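PDB 6SNR: lipid II:glycine glycyltransferase from Staphylococcus aureus, which probably adds the first glycine of the pentaglycine interpeptide bridge to the lysine of lipid II, using glycyl-tRNA(Gly) as donor. Local coordinates for residues G127-G132 / D389-Q394; L69-R74 / K106-V111. All blocks are in the same frame, centred on the assembly; numbering follows the deposited sequence.

Interaction 1 of 2, residues G127-G132 / D389-Q394; sequences GFKHKG and DYILNQ
A trans first torsion in Tyr390 (chi1 -176°) swings its ring out beside Phe128, whose own first torsion (chi1 -80°) sets CD1 and CE1 of its ring against Tyr390 N and CB. The two rings meet edge-to-face, the edge of Tyr390 turned toward the face of Phe128 with centroids 5.8 Å apart. Closer in, Tyr390 CB sits over that face as a CH-pi contact, 3.9 Å from the ring centroid. Next to the aromatic pair in the sequence, the backbones of Lys129 and Asp389 form an antiparallel hydrogen-bonded pair. Lys129 N reaches Asp389 O at 2.8 Å in a nearly straight bond, and Asp389 N returns to Lys129 O at 2.9 Å. One water takes the next rung, between Gly127 O and Ile391 N; a second joins Lys129 O to Asp389 OD2. The carboxylate oxygen Asp389 OD2 also forms a long salt bridge with Lys131 NZ at 3.7 Å and is hydrogen-bonded with Tyr397 OH, while Lys131 pairs with Glu401 as well. Gly127 closes the helix 117-125 with a Schellman motif, and the chain then runs into the short strand 129-130 at the edge of the sheet. Strand 388-391 separates it from strand 102-107, and Leu90 of helix 83-99 touches the side chains of both Phe128 and Tyr390.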
loop_
_atom_site.group_PDB
_atom_site.type_symbol
_atom_site.label_atom_id
_atom_site.label_comp_id
_atom_site.label_asym_id
_atom_site.label_seq_id
_atom_site.Cartn_x
_atom_site.Cartn_y
_atom_site.Cartn_z
ATOM N N GLY A 127 3.451 3.950 33.188
ATOM C CA GLY A 127 4.844 3.606 33.276
ATOM C C GLY A 127 5.603 3.370 31.976
ATOM O O GLY A 127 6.788 3.019 31.999
ATOM N N PHE A 128 4.937 3.585 30.840
ATOM C CA PHE A 128 5.596 3.455 29.551
ATOM C C PHE A 128 6.530 4.639 29.311
ATOM O O PHE A 128 6.210 5.769 29.685
ATOM C CB PHE A 128 4.607 3.496 28.386
ATOM C CG PHE A 128 3.880 2.188 28.126
ATOM C CD1 PHE A 128 4.396 1.278 27.240
ATOM C CD2 PHE A 128 2.650 1.916 28.718
ATOM C CE1 PHE A 128 3.718 0.072 26.973
ATOM C CE2 PHE A 128 1.986 0.717 28.467
ATOM C CZ PHE A 128 2.520 -0.199 27.603
ATOM N N LYS A 129 7.662 4.343 28.727
ATOM C CA LYS A 129 8.638 5.359 28.296
ATOM C C LYS A 129 8.545 5.560 26.785
ATOM O O LYS A 129 8.460 4.615 26.001
ATOM C CB LYS A 129 10.040 4.952 28.697
ATOM C CG LYS A 129 10.155 4.504 30.162
ATOM C CD LYS A 129 9.636 5.527 31.166
ATOM C CE LYS A 129 9.609 4.951 32.570
ATOM N NZ LYS A 129 8.947 5.889 33.517
ATOM N N HIS A 130 8.582 6.822 26.376
ATOM C CA HIS A 130 8.463 7.197 24.967
ATOM C C HIS A 130 9.798 7.316 24.274
ATOM O O HIS A 130 10.760 7.860 24.866
ATOM C CB HIS A 130 7.758 8.541 24.916
ATOM C CG HIS A 130 7.371 9.005 23.546
ATOM N ND1 HIS A 130 7.578 10.307 23.121
ATOM C CD2 HIS A 130 6.724 8.381 22.519
ATOM C CE1 HIS A 130 7.068 10.465 21.908
ATOM N NE2 HIS A 130 6.554 9.305 21.515
ATOM N N LYS A 131 9.878 6.860 23.008
ATOM C CA LYS A 131 11.125 6.895 22.227
ATOM C C LYS A 131 11.349 8.313 21.674
ATOM O O LYS A 131 12.450 8.588 21.168
ATOM C CB LYS A 131 11.111 5.926 21.023
ATOM C CG LYS A 131 11.290 4.475 21.358
ATOM C CD LYS A 131 12.674 4.183 21.863
ATOM C CE LYS A 131 12.906 2.683 21.902
ATOM N NZ LYS A 131 14.164 2.335 22.547
ATOM N N GLY A 132 10.308 9.154 21.739
ATOM C CA GLY A 132 10.394 10.596 21.339
ATOM C C GLY A 132 9.794 10.939 19.988
ATOM O O GLY A 132 9.494 10.057 19.184
ATOM N N ASP A 389 7.781 1.856 25.524
ATOM C CA ASP A 389 8.252 0.622 26.132
ATOM C C ASP A 389 7.848 0.592 27.600
ATOM O O ASP A 389 8.042 1.574 28.313
ATOM C CB ASP A 389 9.760 0.485 26.032
ATOM C CG ASP A 389 10.244 0.387 24.616
ATOM O OD1 ASP A 389 9.835 -0.584 23.964
ATOM O OD2 ASP A 389 11.079 1.221 24.192
ATOM N N TYR A 390 7.260 -0.522 28.031
ATOM C CA TYR A 390 7.028 -0.800 29.457
ATOM C C TYR A 390 8.169 -1.723 29.835
ATOM O O TYR A 390 8.261 -2.871 29.394
ATOM C CB TYR A 390 5.662 -1.417 29.716
ATOM C CG TYR A 390 5.399 -1.602 31.188
ATOM C CD1 TYR A 390 5.859 -2.730 31.836
ATOM C CD2 TYR A 390 4.696 -0.651 31.925
ATOM C CE1 TYR A 390 5.640 -2.899 33.192
ATOM C CE2 TYR A 390 4.456 -0.835 33.287
ATOM C CZ TYR A 390 4.953 -1.962 33.903
ATOM O OH TYR A 390 4.731 -2.183 35.260
ATOM N N ILE A 391 9.138 -1.203 30.619
ATOM C CA ILE A 391 10.395 -1.882 30.771
ATOM C C ILE A 391 10.298 -2.884 31.939
ATOM O O ILE A 391 9.896 -2.497 33.049
ATOM C CB ILE A 391 11.580 -0.884 31.008
ATOM C CG1 ILE A 391 11.734 0.013 29.778
ATOM C CG2 ILE A 391 12.870 -1.634 31.314
ATOM C CD1 ILE A 391 12.575 1.258 30.023
ATOM N N LEU A 392 10.676 -4.126 31.663
ATOM C CA LEU A 392 10.631 -5.232 32.627
ATOM C C LEU A 392 11.983 -5.552 33.217
ATOM O O LEU A 392 12.079 -6.026 34.355
ATOM C CB LEU A 392 10.042 -6.490 31.965
ATOM C CG LEU A 392 8.618 -6.299 31.493
ATOM C CD1 LEU A 392 8.192 -7.440 30.584
ATOM C CD2 LEU A 392 7.638 -6.072 32.630
ATOM N N ASN A 393 13.038 -5.343 32.444
ATOM C CA ASN A 393 14.383 -5.499 32.957
ATOM C C ASN A 393 15.217 -4.299 32.498
ATOM O O ASN A 393 15.592 -4.243 31.352
ATOM C CB ASN A 393 14.979 -6.801 32.470
ATOM C CG ASN A 393 16.291 -7.127 33.150
ATOM O OD1 ASN A 393 17.210 -6.330 33.105
ATOM N ND2 ASN A 393 16.388 -8.311 33.750
ATOM N N GLN A 394 15.552 -3.405 33.425
ATOM C CA GLN A 394 16.247 -2.148 33.075
ATOM C C GLN A 394 17.637 -2.355 32.483
ATOM O O GLN A 394 17.933 -1.785 31.429
ATOM C CB GLN A 394 16.327 -1.189 34.277
ATOM C CG GLN A 394 15.235 -0.146 34.351
ATOM C CD GLN A 394 15.272 0.866 33.201
ATOM O OE1 GLN A 394 16.229 0.931 32.411
ATOM N NE2 GLN A 394 14.229 1.647 33.098
HETATM O O HOH W 1 8.819 1.236 31.987
HETATM O O HOH W 2 10.922 3.911 24.672
#

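Interaction 2 of 2, residues L69-R74 / K106-V111; sequences LCYISR and KIDPDV
Segments 69-74 and 106-111 run parallel, their end-to-end directions only 8° apart, as the two strands of a right-handed beta-alpha-beta crossover in which helix 83-99 makes the connection. Two backbone bonds straddle Tyr71: Lys106 N donates to Cys70 O and Ile72 N to Lys106 O, each at 2.9 Å and with the donor nearly in line with the acceptor's C=O. Beyond the ladder, side chains take over. The Lys106 chain passes obliquely across the CD1 side of the Tyr71 ring, with Tyr71 CD1 3.9 Å from Lys106 CD, and Leu69 CD2 packs on Lys106 CE further out. The ammonium group of Lys106 continues to Asp389, Glu387 and Glu401. Ile72 and Ile107 lie side by side on the other face of the sheet.

Asp108 does most of the polar work where the strands give way to loops. Its CG is wedged between its own backbone N and carbonyl carbon (chi1 53°), which turns the carboxylate back toward segment 69-74. Tyr71 OH donates to the syn lone pair of Asp108 OD2 at 2.6 Å; Gln143 also bonds that hydroxyl. Asp108 OD1 receives Arg74 N at 2.7 Å from above the carboxylate plane. Both carboxylate oxygens of this buried acid thus have a donor from the facing segment. The bend of Arg74 at chi2 folds the guanidinium back to the Asp108 carbonyl, which it meets with its edge, and its NH2 bonds Pro144 O. Arg74 NH1 donates to Asp108 O at 2.9 Å, with that oxygen only 3° out of the guanidinium plane.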
loop_
_atom_site.group_PDB
_atom_site.type_symbol
_atom_site.label_atom_id
_atom_site.label_comp_id
_atom_site.label_asym_id
_atom_site.label_seq_id
_atom_site.Cartn_x
_atom_site.Cartn_y
_atom_site.Cartn_z
ATOM N N LEU A 69 12.195 -10.051 23.427
ATOM C CA LEU A 69 11.398 -8.839 23.278
ATOM C C LEU A 69 9.926 -9.219 23.081
ATOM O O LEU A 69 9.673 -10.147 22.326
ATOM C CB LEU A 69 11.836 -8.015 22.052
ATOM C CG LEU A 69 10.989 -6.719 21.773
ATOM C CD1 LEU A 69 10.977 -5.703 22.904
ATOM C CD2 LEU A 69 11.381 -6.054 20.448
ATOM N N CYS A 70 9.033 -8.547 23.786
ATOM C CA CYS A 70 7.581 -8.575 23.523
ATOM C C CYS A 70 7.233 -7.368 22.677
ATOM O O CYS A 70 7.277 -6.224 23.147
ATOM C CB CYS A 70 6.771 -8.558 24.827
ATOM S SG CYS A 70 4.979 -8.580 24.582
ATOM N N TYR A 71 6.855 -7.594 21.412
ATOM C CA TYR A 71 6.537 -6.483 20.535
ATOM C C TYR A 71 5.081 -6.586 20.077
ATOM O O TYR A 71 4.709 -7.578 19.411
ATOM C CB TYR A 71 7.496 -6.475 19.354
ATOM C CG TYR A 71 7.277 -5.381 18.318
ATOM C CD1 TYR A 71 6.789 -4.120 18.662
ATOM C CD2 TYR A 71 7.479 -5.673 16.966
ATOM C CE1 TYR A 71 6.538 -3.141 17.693
ATOM C CE2 TYR A 71 7.239 -4.697 15.987
ATOM C CZ TYR A 71 6.798 -3.440 16.368
ATOM O OH TYR A 71 6.525 -2.501 15.365
ATOM N N ILE A 72 4.304 -5.603 20.457
ATOM C CA ILE A 72 2.866 -5.493 20.125
ATOM C C ILE A 72 2.781 -4.542 18.945
ATOM O O ILE A 72 2.512 -3.350 19.107
ATOM C CB ILE A 72 1.990 -5.033 21.301
ATOM C CG1 ILE A 72 2.267 -5.901 22.554
ATOM C CG2 ILE A 72 0.497 -5.060 20.928
ATOM C CD1 ILE A 72 1.410 -5.626 23.761
ATOM N N SER A 73 3.024 -5.088 17.756
ATOM C CA SER A 73 3.262 -4.229 16.535
ATOM C C SER A 73 1.950 -3.604 16.064
ATOM O O SER A 73 0.989 -4.300 15.650
ATOM C CB SER A 73 3.900 -5.061 15.399
ATOM O OG SER A 73 3.153 -6.257 15.071
ATOM N N ARG A 74 1.875 -2.265 16.147
ATOM C CA ARG A 74 0.657 -1.491 15.895
ATOM C C ARG A 74 -0.544 -1.842 16.811
ATOM O O ARG A 74 -1.683 -1.574 16.495
ATOM C CB ARG A 74 0.271 -1.546 14.406
ATOM C CG ARG A 74 1.296 -0.848 13.498
ATOM C CD ARG A 74 1.066 0.615 13.538
ATOM N NE ARG A 74 1.905 1.361 12.581
ATOM C CZ ARG A 74 2.756 2.339 12.895
ATOM N NH1 ARG A 74 2.968 2.691 14.157
ATOM N NH2 ARG A 74 3.368 2.979 11.865
ATOM N N LYS A 106 6.861 -3.547 24.084
ATOM C CA LYS A 106 7.006 -2.410 23.162
ATOM C C LYS A 106 5.711 -2.262 22.377
ATOM O O LYS A 106 5.273 -3.242 21.729
ATOM C CB LYS A 106 8.168 -2.676 22.210
ATOM C CG LYS A 106 8.395 -1.560 21.137
ATOM C CD LYS A 106 9.555 -1.889 20.261
ATOM C CE LYS A 106 10.866 -1.943 21.008
ATOM N NZ LYS A 106 11.255 -0.643 21.634
ATOM N N ILE A 107 5.166 -1.038 22.350
ATOM C CA ILE A 107 3.942 -0.806 21.568
ATOM C C ILE A 107 4.118 0.426 20.661
ATOM O O ILE A 107 5.019 1.254 20.877
ATOM C CB ILE A 107 2.715 -0.584 22.446
ATOM C CG1 ILE A 107 2.812 0.774 23.189
ATOM C CG2 ILE A 107 2.490 -1.717 23.461
ATOM C CD1 ILE A 107 1.585 1.155 23.936
ATOM N N ASP A 108 3.280 0.506 19.620
ATOM C CA ASP A 108 3.410 1.569 18.606
ATOM C C ASP A 108 2.076 1.741 17.844
ATOM O O ASP A 108 2.024 1.543 16.618
ATOM C CB ASP A 108 4.643 1.392 17.669
ATOM C CG ASP A 108 4.762 0.054 16.993
ATOM O OD1 ASP A 108 3.949 -0.866 17.239
ATOM O OD2 ASP A 108 5.703 -0.171 16.241
ATOM N N PRO A 109 1.004 2.088 18.552
ATOM C CA PRO A 109 -0.304 2.054 17.937
ATOM C C PRO A 109 -0.465 3.143 16.870
ATOM O O PRO A 109 0.244 4.150 16.902
ATOM C CB PRO A 109 -1.241 2.280 19.105
ATOM C CG PRO A 109 -0.442 3.109 20.074
ATOM C CD PRO A 109 0.937 2.541 19.940
ATOM N N ASP A 110 -1.375 2.933 15.938
ATOM C CA ASP A 110 -1.651 3.933 14.905
ATOM C C ASP A 110 -2.622 4.977 15.458
ATOM O O ASP A 110 -3.825 4.912 15.213
ATOM C CB ASP A 110 -2.247 3.257 13.686
ATOM C CG ASP A 110 -2.411 4.190 12.490
ATOM O OD1 ASP A 110 -2.003 5.389 12.520
ATOM O OD2 ASP A 110 -3.015 3.692 11.529
ATOM N N VAL A 111 -2.082 5.920 16.237
ATOM C CA VAL A 111 -2.829 7.030 16.801
ATOM C C VAL A 111 -2.094 8.297 16.374
ATOM O O VAL A 111 -0.922 8.426 16.579
ATOM C CB VAL A 111 -2.955 6.957 18.348
ATOM C CG1 VAL A 111 -3.652 8.196 18.936
ATOM C CG2 VAL A 111 -3.705 5.693 18.718
HETATM O O HOH W 3 -2.726 0.539 15.547
#

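Both contacts belong to one mixed sheet, in which strands 102-107 and 388-391 are neighbours. Interaction 2 is the buried one, joining central strands of a crossover; interaction 1 is only partly buried and adds the edge strand 129-130. Their chemistry follows their place: 127-132 / 389-394 combines an aromatic pair with a short antiparallel ladder and bridging waters, whereas 69-74 / 106-111 passes from a parallel ladder to a carboxylate gripped by a tyrosine hydroxyl and a backbone N-H, and a guanidinium bonded to a main-chain carbonyl. The two touch directly. Lys106 NZ makes a salt bridge to Asp389 OD1 at 2.7 Å, and Phe128 CE1 packs 3.9 Å from Ile107 CD1, on the face of the sheet covered by helix 83-99.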